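Local coordinates for Low molecular weight phosphotyrosine phosphatase family protein (Streptococcus pyogenes, PDB 5GOT) that probably removes phosphate from phosphotyrosine in proteins, as a low molecular weight protein tyrosine phosphatase, at residues A18-V21 against M22-I25; E124-Q127 against L128-G132. All blocks are in the same frame, centred on the assembly; numbering follows the deposited sequence.

Overall arrangement
Helices 14-23 and 122-140 touch each other, and each carries one of the two contacts treated here. Interaction 1, first along the chain, lies toward the C-terminal end of helix 14-23, the crossover helix between parallel strands 2-8 and 31-37. Interaction 2 follows much later, in the first half of helix 122-140, beyond the last strand of the four-stranded parallel sheet. Their centres are about 11 Å apart, yet they touch: A18 and V21 pack on V129 and R130, while I25 CG2 lies 3.4 Å from R130 NH2. In this low molecular weight phosphatase fold the helix 14-23 region thus packs on helix 122-140 around A18, V21, I25, V129 and R130.

Interaction 1. Residues A18-V21 against M22-I25; sequences AEFV and MKSI
The carbonyl oxygen of V21 is gripped twice by S24. S24 OG approaches V21 O in the carbonyl plane, on a lone pair, at 2.7 Å; the backbone S24 N reaches the same V21 O from above that plane, at 3.0 Å. With chi1 at 81°, OG is folded back between its own backbone N and carbonyl carbon, over the preceding turn. S24 N also makes a weak bond to F20 O, whereas the two residues before it, M22 and K23, give their N-H groups to A18 O and E19 O. On another side of the helix E19 and K23 run side by side, and K23 NZ meets E19 OE2 at 2.7 Å in a salt bridge that uses the anti lone pair of the carboxylate. The other oxygen, OE1, is hydrogen-bonded to S35 on strand 31-37. E19 CG sits over the centre of the F20 ring, 4.0 Å above its plane, and K23 CD passes F20 CD1 at 4.0 Å. The E19 carboxylate is buried and shared between an ammonium and a hydroxyl, and the nearby charge of K23 probably favours its ionised form.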
ATOM      1  N   ALA A  18       1.135  -1.050   4.346  1.00 22.89           N
ATOM      2  CA  ALA A  18      -0.261  -1.072   3.916  1.00 21.66           C
ATOM      3  C   ALA A  18      -0.626  -2.426   3.324  1.00 20.71           C
ATOM      4  O   ALA A  18      -1.695  -2.972   3.631  1.00 21.66           O
ATOM      5  CB  ALA A  18      -0.526   0.050   2.904  1.00 21.29           C
ATOM      6  N   GLU A  19       0.267  -2.996   2.501  1.00 22.12           N
ATOM      7  CA  GLU A  19       0.032  -4.312   1.911  1.00 22.99           C
ATOM      8  C   GLU A  19      -0.354  -5.327   2.973  1.00 24.63           C
ATOM      9  O   GLU A  19      -1.420  -5.949   2.907  1.00 24.72           O
ATOM     10  CB  GLU A  19       1.277  -4.795   1.151  1.00 21.44           C
ATOM     11  CG  GLU A  19       1.177  -6.254   0.703  1.00 24.01           C
ATOM     12  CD  GLU A  19       2.367  -6.740  -0.129  1.00 25.55           C
ATOM     13  OE1 GLU A  19       3.266  -5.940  -0.470  1.00 24.95           O
ATOM     14  OE2 GLU A  19       2.400  -7.946  -0.441  1.00 26.20           O
ATOM     15  N   PHE A  20       0.490  -5.474   3.997  1.00 25.24           N
ATOM     16  CA  PHE A  20       0.269  -6.557   4.943  1.00 25.71           C
ATOM     17  C   PHE A  20      -0.788  -6.210   5.982  1.00 23.58           C
ATOM     18  O   PHE A  20      -1.484  -7.112   6.458  1.00 25.94           O
ATOM     19  CB  PHE A  20       1.611  -6.975   5.553  1.00 24.37           C
ATOM     20  CG  PHE A  20       2.546  -7.552   4.526  1.00 27.03           C
ATOM     21  CD1 PHE A  20       2.256  -8.773   3.928  1.00 27.74           C
ATOM     22  CD2 PHE A  20       3.658  -6.847   4.090  1.00 24.48           C
ATOM     23  CE1 PHE A  20       3.087  -9.301   2.931  1.00 28.36           C
ATOM     24  CE2 PHE A  20       4.508  -7.372   3.112  1.00 28.65           C
ATOM     25  CZ  PHE A  20       4.218  -8.602   2.529  1.00 28.47           C
ATOM     26  N   VAL A  21      -0.965  -4.934   6.327  1.00 23.87           N
ATOM     27  CA  VAL A  21      -2.107  -4.574   7.161  1.00 23.17           C
ATOM     28  C   VAL A  21      -3.409  -4.836   6.402  1.00 26.99           C
ATOM     29  O   VAL A  21      -4.349  -5.435   6.936  1.00 25.87           O
ATOM     30  CB  VAL A  21      -2.006  -3.113   7.640  1.00 22.35           C
ATOM     31  CG1 VAL A  21      -3.279  -2.702   8.374  1.00 24.28           C
ATOM     32  CG2 VAL A  21      -0.797  -2.928   8.564  1.00 25.50           C
ATOM     33  N   MET A  22      -3.475  -4.424   5.130  1.00 24.89           N
ATOM     34  CA  MET A  22      -4.678  -4.700   4.348  1.00 25.88           C
ATOM     35  C   MET A  22      -4.910  -6.203   4.222  1.00 27.96           C
ATOM     36  O   MET A  22      -6.046  -6.680   4.339  1.00 30.97           O
ATOM     37  CB  MET A  22      -4.575  -4.065   2.960  1.00 25.59           C
ATOM     38  CG  MET A  22      -5.901  -4.025   2.211  1.00 21.85           C
ATOM     39  SD  MET A  22      -6.955  -2.762   2.895  1.00 27.35           S
ATOM     40  CE  MET A  22      -8.524  -3.129   2.084  1.00 30.94           C
ATOM     41  N   LYS A  23      -3.839  -6.969   4.010  1.00 25.44           N
ATOM     42  CA  LYS A  23      -3.977  -8.412   3.904  1.00 32.44           C
ATOM     43  C   LYS A  23      -4.478  -9.034   5.197  1.00 35.23           C
ATOM     44  O   LYS A  23      -5.061 -10.124   5.163  1.00 36.81           O
ATOM     45  CB  LYS A  23      -2.644  -9.041   3.501  1.00 27.92           C
ATOM     46  CG  LYS A  23      -2.292  -8.839   2.040  1.00 29.47           C
ATOM     47  CD  LYS A  23      -0.999  -9.556   1.706  1.00 29.08           C
ATOM     48  CE  LYS A  23      -0.823  -9.737   0.210  1.00 27.38           C
ATOM     49  NZ  LYS A  23       0.595  -9.932  -0.153  1.00 24.31           N
ATOM     50  N   SER A  24      -4.294  -8.357   6.329  1.00 30.77           N
ATOM     51  CA  SER A  24      -4.757  -8.905   7.592  1.00 32.26           C
ATOM     52  C   SER A  24      -6.242  -8.679   7.826  1.00 35.22           C
ATOM     53  O   SER A  24      -6.792  -9.259   8.768  1.00 35.06           O
ATOM     54  CB  SER A  24      -3.952  -8.311   8.759  1.00 29.70           C
ATOM     55  OG  SER A  24      -4.427  -7.023   9.136  1.00 29.85           O
ATOM     56  N   ILE A  25      -6.908  -7.856   7.012  1.00 30.93           N
ATOM     57  CA  ILE A  25      -8.313  -7.543   7.230  1.00 30.99           C
ATOM     58  C   ILE A  25      -9.208  -7.988   6.082  1.00 31.89           C
ATOM     59  O   ILE A  25     -10.424  -7.833   6.174  1.00 35.68           O
ATOM     60  CB  ILE A  25      -8.529  -6.044   7.529  1.00 33.61           C
ATOM     61  CG1 ILE A  25      -8.109  -5.169   6.348  1.00 32.79           C
ATOM     62  CG2 ILE A  25      -7.791  -5.631   8.804  1.00 35.58           C
ATOM     63  CD1 ILE A  25      -8.634  -3.740   6.448  1.00 28.56           C
TER

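Interaction 2. Residues E124-Q127 against L128-G132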
ATOM      1  N   GLU A 124       2.915   5.992  14.672  1.00 23.21           N
ATOM      2  CA  GLU A 124       2.002   6.893  13.970  1.00 26.26           C
ATOM      3  C   GLU A 124       1.648   6.344  12.595  1.00 27.78           C
ATOM      4  O   GLU A 124       0.480   6.368  12.186  1.00 24.73           O
ATOM      5  CB  GLU A 124       2.617   8.291  13.838  1.00 26.11           C
ATOM      6  CG  GLU A 124       1.736   9.289  13.034  1.00 32.08           C
ATOM      7  CD  GLU A 124       2.315  10.712  12.951  1.00 35.92           C
ATOM      8  OE1 GLU A 124       3.522  10.879  12.647  1.00 35.94           O
ATOM      9  OE2 GLU A 124       1.554  11.675  13.189  1.00 46.79           O
ATOM     10  N   THR A 125       2.656   5.848  11.867  1.00 24.34           N
ATOM     11  CA  THR A 125       2.428   5.269  10.545  1.00 21.99           C
ATOM     12  C   THR A 125       1.453   4.107  10.629  1.00 24.83           C
ATOM     13  O   THR A 125       0.503   4.009   9.839  1.00 25.69           O
ATOM     14  CB  THR A 125       3.754   4.791   9.930  1.00 23.29           C
ATOM     15  OG1 THR A 125       4.699   5.867   9.910  1.00 22.70           O
ATOM     16  CG2 THR A 125       3.538   4.281   8.504  1.00 20.54           C
ATOM     17  N   TYR A 126       1.679   3.208  11.583  1.00 22.81           N
ATOM     18  CA  TYR A 126       0.814   2.045  11.701  1.00 23.34           C
ATOM     19  C   TYR A 126      -0.624   2.465  11.966  1.00 23.17           C
ATOM     20  O   TYR A 126      -1.550   1.976  11.311  1.00 27.78           O
ATOM     21  CB  TYR A 126       1.316   1.114  12.805  1.00 26.31           C
ATOM     22  CG  TYR A 126       0.335   0.007  13.094  1.00 25.84           C
ATOM     23  CD1 TYR A 126       0.229  -1.083  12.252  1.00 24.90           C
ATOM     24  CD2 TYR A 126      -0.510   0.072  14.197  1.00 29.67           C
ATOM     25  CE1 TYR A 126      -0.690  -2.083  12.494  1.00 29.54           C
ATOM     26  CE2 TYR A 126      -1.429  -0.933  14.446  1.00 31.08           C
ATOM     27  CZ  TYR A 126      -1.512  -2.002  13.588  1.00 28.13           C
ATOM     28  OH  TYR A 126      -2.416  -3.005  13.833  1.00 35.11           O
ATOM     29  N   GLN A 127      -0.832   3.376  12.922  1.00 24.31           N
ATOM     30  CA  GLN A 127      -2.198   3.773  13.263  1.00 25.37           C
ATOM     31  C   GLN A 127      -2.909   4.387  12.061  1.00 24.79           C
ATOM     32  O   GLN A 127      -4.092   4.115  11.827  1.00 24.74           O
ATOM     33  CB  GLN A 127      -2.201   4.753  14.439  1.00 26.41           C
ATOM     34  CG  GLN A 127      -1.591   4.221  15.741  1.00 27.54           C
ATOM     35  CD  GLN A 127      -2.304   2.981  16.277  1.00 34.12           C
ATOM     36  OE1 GLN A 127      -3.475   2.731  15.970  1.00 33.30           O
ATOM     37  NE2 GLN A 127      -1.597   2.200  17.086  1.00 36.63           N
ATOM     38  N   LEU A 128      -2.206   5.214  11.283  1.00 22.06           N
ATOM     39  CA  LEU A 128      -2.842   5.840  10.119  1.00 25.88           C
ATOM     40  C   LEU A 128      -3.047   4.853   8.979  1.00 24.51           C
ATOM     41  O   LEU A 128      -4.033   4.958   8.233  1.00 23.88           O
ATOM     42  CB  LEU A 128      -2.007   7.029   9.655  1.00 22.54           C
ATOM     43  CG  LEU A 128      -2.010   8.112  10.726  1.00 31.28           C
ATOM     44  CD1 LEU A 128      -0.978   9.181  10.439  1.00 36.43           C
ATOM     45  CD2 LEU A 128      -3.407   8.708  10.835  1.00 29.95           C
ATOM     46  N   VAL A 129      -2.120   3.910   8.806  1.00 23.37           N
ATOM     47  CA  VAL A 129      -2.276   2.898   7.766  1.00 23.76           C
ATOM     48  C   VAL A 129      -3.421   1.967   8.117  1.00 24.57           C
ATOM     49  O   VAL A 129      -4.215   1.566   7.259  1.00 24.27           O
ATOM     50  CB  VAL A 129      -0.956   2.129   7.598  1.00 21.35           C
ATOM     51  CG1 VAL A 129      -1.182   0.808   6.869  1.00 20.74           C
ATOM     52  CG2 VAL A 129       0.035   2.989   6.868  1.00 21.07           C
ATOM     53  N   ARG A 130      -3.513   1.616   9.397  1.00 26.50           N
ATOM     54  CA  ARG A 130      -4.547   0.716   9.884  1.00 27.76           C
ATOM     55  C   ARG A 130      -5.938   1.323   9.703  1.00 35.02           C
ATOM     56  O   ARG A 130      -6.873   0.632   9.275  1.00 31.70           O
ATOM     57  CB  ARG A 130      -4.246   0.388  11.354  1.00 31.23           C
ATOM     58  CG  ARG A 130      -5.345  -0.311  12.145  1.00 39.43           C
ATOM     59  CD  ARG A 130      -5.350  -1.758  11.805  1.00 50.39           C
ATOM     60  NE  ARG A 130      -6.585  -2.425  12.254  1.00 58.28           N
ATOM     61  CZ  ARG A 130      -6.836  -3.720  12.057  1.00 63.31           C
ATOM     62  NH1 ARG A 130      -7.981  -4.223  12.495  1.00 64.13           N
ATOM     63  NH2 ARG A 130      -5.926  -4.493  11.430  1.00 56.31           N
ATOM     64  N   LYS A 131      -6.086   2.622   9.996  1.00 30.17           N
ATOM     65  CA  LYS A 131      -7.366   3.293   9.782  1.00 31.62           C
ATOM     66  C   LYS A 131      -7.664   3.472   8.295  1.00 31.16           C
ATOM     67  O   LYS A 131      -8.807   3.289   7.860  1.00 26.54           O
ATOM     68  CB  LYS A 131      -7.376   4.647  10.500  1.00 32.48           C
ATOM     69  CG  LYS A 131      -7.278   4.540  12.026  1.00 39.07           C
ATOM     70  CD  LYS A 131      -7.574   5.868  12.746  1.00 45.55           C
ATOM     71  CE  LYS A 131      -6.460   6.905  12.570  1.00 47.71           C
ATOM     72  NZ  LYS A 131      -6.744   8.185  13.293  1.00 54.10           N
ATOM     73  N   GLY A 132      -6.653   3.845   7.505  1.00 26.11           N
ATOM     74  CA  GLY A 132      -6.860   4.017   6.076  1.00 26.55           C
ATOM     75  C   GLY A 132      -7.183   2.714   5.366  1.00 26.61           C
ATOM     76  O   GLY A 132      -7.942   2.698   4.390  1.00 21.85           O
TER
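From E124 to K131 the backbone is regular alpha-helix, with L128, V129, R130 and K131 each giving its N-H to the carbonyl oxygen four residues earlier, at 2.8 Å for both V129 N to T125 O and R130 N to Y126 O. The side chains follow the same spacing, and three of the pairs, E124 with L128, T125 with V129 and Y126 with R130, lie side by side and point the same way. In the last of these, with Y126 CG anti to its N (chi1 172°), the ring lies alongside the next turn, and R130 CB comes over one face, 4.2 Å above the plane and displaced toward the rim. R130 then bends at chi2 (79°), bringing CD within 3.8 Å of the phenolic Y126 OH; beyond it the guanidinium plane is inclined 29° to the ring. Q127 NE2 stands at the edge of the same ring, in its plane, and is hydrogen-bonded to E123. The other two pairs make aliphatic contacts: E124 CG meets L128 CD1 at 3.8 Å, and the methyl T125 CG2 faces V129 CG2 at 4.1 Å. The threonine divides its branches by polarity, since T125 OG1 turns back to bond to the carbonyl oxygen of D121, just ahead of the helix, whose carboxylate also takes the N-H of E124. Around this part of the helix, T125 and Y126 rest on M17 of helix 14-23, where Y126 also reaches V21, while the Y126 ring stacks with that of Y58, just past helix 49-57, and L128 leans on P114, in the loop between strand 105-107 and helix 116-119.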